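Local coordinates for protein tRNA-5-methyluridine(54) 2-sulfurtransferase (Pyrococcus horikoshii OT3, PDB 5MKP) that catalyses the ATP-dependent 2-thiolation of 5-methyluridine 54 in the T loop of tRNAs, using a [4Fe-4S] cluster as a probable sulfur carrier, at residues K49-L54 with F151-T156. Residues are numbered along the deposited sequence; the frame is centred on the assembly and turned at random.
Sequences KDERIL and FDAIAT
Ile53 and Leu54 pair in parallel with Ala153 and Ile154 at the centre of the PP-loop domain, where strands 52-56 and 153-155 lie side by side in a Rossmann-like sheet of the HUP class; Arg52, Phe151 and Asp152 meet at the entrance to the pair. The strand axes approach to 4.7 Å, and Ile53 sits opposite Ala153, Leu54 opposite Ile154. Leu54 spends both backbone groups on this one neighbour: its N donates to Ala153 O (2.9 Å) and its O accepts from Ala155 N (2.8 Å). One step earlier Asp152 N reaches Arg52 O, while the Asp152 carboxylate turns back so that OD2 takes Arg52 N on its anti side, 3.3 Å away but nearly straight at 169°. Phe151 is sandwiched. The Arg52 guanidinium lies over one ring face as a cation-pi stack, its CZ 4.2 Å from the ring centroid and the planes 30° apart; Glu78 and Asn149 O hold NH1 and NH2 in that pose. Over the opposite face comes a Leu54 methyl, its CD1 4.0 Å from the centroid, brought there by a side chain whose CG is anti to the backbone N (chi1 -176°). With an alanine in place of Phe151, the loss of the ring would probably leave the guanidinium without its aromatic platform and open a gap beside Leu54 CD1. Leu54 and Ile154 pack towards helix 130-148, whereas Ile53 and Ala153 occupy the other sheet face. Strand 52-56 ends at Ala56 and strand 153-155 runs on to Gly157, both ATP-binding. On the face of Ile53, its CG2 branch meets the Ala155 methyl, CB, at 3.9 Å.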
loop_
_atom_site.group_PDB
_atom_site.type_symbol
_atom_site.label_atom_id
_atom_site.label_comp_id
_atom_site.label_asym_id
_atom_site.label_seq_id
_atom_site.Cartn_x
_atom_site.Cartn_y
_atom_site.Cartn_z
ATOM N N LYS A 49 6.123 17.533 -5.945
ATOM C CA LYS A 49 7.143 17.666 -4.906
ATOM C C LYS A 49 6.800 18.662 -3.786
ATOM O O LYS A 49 7.465 18.631 -2.750
ATOM C CB LYS A 49 8.508 17.958 -5.513
ATOM C CG LYS A 49 9.282 16.673 -5.722
ATOM C CD LYS A 49 10.411 16.865 -6.700
ATOM C CE LYS A 49 11.208 15.608 -6.862
ATOM N NZ LYS A 49 10.483 14.603 -7.672
ATOM N N ASP A 50 5.749 19.489 -3.957
ATOM C CA ASP A 50 5.300 20.429 -2.924
ATOM C C ASP A 50 4.505 19.690 -1.819
ATOM O O ASP A 50 4.398 20.206 -0.699
ATOM C CB ASP A 50 4.452 21.578 -3.541
ATOM C CG ASP A 50 3.081 21.160 -4.085
ATOM O OD1 ASP A 50 2.115 21.087 -3.283
ATOM O OD2 ASP A 50 2.968 20.939 -5.314
ATOM N N GLU A 51 3.934 18.501 -2.145
ATOM C CA GLU A 51 3.088 17.715 -1.239
ATOM C C GLU A 51 3.796 16.991 -0.090
ATOM O O GLU A 51 4.904 16.472 -0.245
ATOM C CB GLU A 51 2.249 16.701 -2.019
ATOM C CG GLU A 51 0.989 17.288 -2.626
ATOM C CD GLU A 51 0.167 16.307 -3.438
ATOM O OE1 GLU A 51 0.737 15.679 -4.360
ATOM O OE2 GLU A 51 -1.052 16.186 -3.174
ATOM N N ARG A 52 3.109 16.955 1.067
ATOM C CA ARG A 52 3.505 16.241 2.277
ATOM C C ARG A 52 2.800 14.878 2.172
ATOM O O ARG A 52 1.567 14.792 2.283
ATOM C CB ARG A 52 3.064 17.001 3.540
ATOM C CG ARG A 52 4.178 17.808 4.160
ATOM C CD ARG A 52 3.777 18.409 5.489
ATOM N NE ARG A 52 3.952 17.478 6.607
ATOM C CZ ARG A 52 3.027 17.240 7.533
ATOM N NH1 ARG A 52 3.282 16.410 8.536
ATOM N NH2 ARG A 52 1.842 17.834 7.467
ATOM N N ILE A 53 3.594 13.834 1.888
ATOM C CA ILE A 53 3.129 12.472 1.646
ATOM C C ILE A 53 3.294 11.553 2.865
ATOM O O ILE A 53 4.347 11.548 3.488
ATOM C CB ILE A 53 3.829 11.898 0.360
ATOM C CG1 ILE A 53 3.807 12.931 -0.808
ATOM C CG2 ILE A 53 3.211 10.575 -0.076
ATOM C CD1 ILE A 53 4.915 12.831 -1.826
ATOM N N LEU A 54 2.247 10.773 3.189
ATOM C CA LEU A 54 2.285 9.773 4.257
ATOM C C LEU A 54 2.378 8.400 3.604
ATOM O O LEU A 54 1.559 8.064 2.744
ATOM C CB LEU A 54 1.055 9.835 5.175
ATOM C CG LEU A 54 1.054 8.885 6.391
ATOM C CD1 LEU A 54 1.985 9.393 7.499
ATOM C CD2 LEU A 54 -0.366 8.685 6.934
ATOM N N PHE A 151 -1.630 15.951 6.022
ATOM C CA PHE A 151 -0.885 15.349 4.930
ATOM C C PHE A 151 -1.762 15.530 3.716
ATOM O O PHE A 151 -2.989 15.553 3.846
ATOM C CB PHE A 151 -0.620 13.862 5.187
ATOM C CG PHE A 151 0.510 13.610 6.155
ATOM C CD1 PHE A 151 1.830 13.602 5.720
ATOM C CD2 PHE A 151 0.255 13.394 7.506
ATOM C CE1 PHE A 151 2.876 13.387 6.619
ATOM C CE2 PHE A 151 1.303 13.151 8.402
ATOM C CZ PHE A 151 2.604 13.133 7.948
ATOM N N ASP A 152 -1.151 15.701 2.548
ATOM C CA ASP A 152 -1.887 15.960 1.322
ATOM C C ASP A 152 -2.216 14.712 0.549
ATOM O O ASP A 152 -3.134 14.721 -0.276
ATOM C CB ASP A 152 -1.086 16.919 0.440
ATOM C CG ASP A 152 -0.861 18.258 1.083
ATOM O OD1 ASP A 152 -1.799 19.090 1.062
ATOM O OD2 ASP A 152 0.250 18.480 1.609
ATOM N N ALA A 153 -1.435 13.655 0.762
ATOM C CA ALA A 153 -1.581 12.406 0.040
ATOM C C ALA A 153 -1.087 11.245 0.870
ATOM O O ALA A 153 -0.177 11.416 1.704
ATOM C CB ALA A 153 -0.792 12.474 -1.261
ATOM N N ILE A 154 -1.679 10.048 0.614
ATOM C CA ILE A 154 -1.281 8.771 1.200
ATOM C C ILE A 154 -0.741 7.915 0.066
ATOM O O ILE A 154 -1.404 7.774 -0.950
ATOM C CB ILE A 154 -2.400 8.007 1.968
ATOM C CG1 ILE A 154 -3.000 8.822 3.097
ATOM C CG2 ILE A 154 -1.855 6.703 2.524
ATOM C CD1 ILE A 154 -4.416 8.330 3.513
ATOM N N ALA A 155 0.437 7.327 0.248
ATOM C CA ALA A 155 1.023 6.419 -0.722
ATOM C C ALA A 155 1.129 5.019 -0.104
ATOM O O ALA A 155 1.577 4.862 1.041
ATOM C CB ALA A 155 2.380 6.919 -1.173
ATOM N N THR A 156 0.661 4.010 -0.861
ATOM C CA THR A 156 0.630 2.600 -0.468
ATOM C C THR A 156 1.525 1.821 -1.424
ATOM O O THR A 156 1.771 2.286 -2.524
ATOM C CB THR A 156 -0.814 2.076 -0.486
ATOM O OG1 THR A 156 -1.320 2.176 -1.808
ATOM C CG2 THR A 156 -1.739 2.809 0.477
HETATM O O HOH W 1 1.159 21.202 0.001
#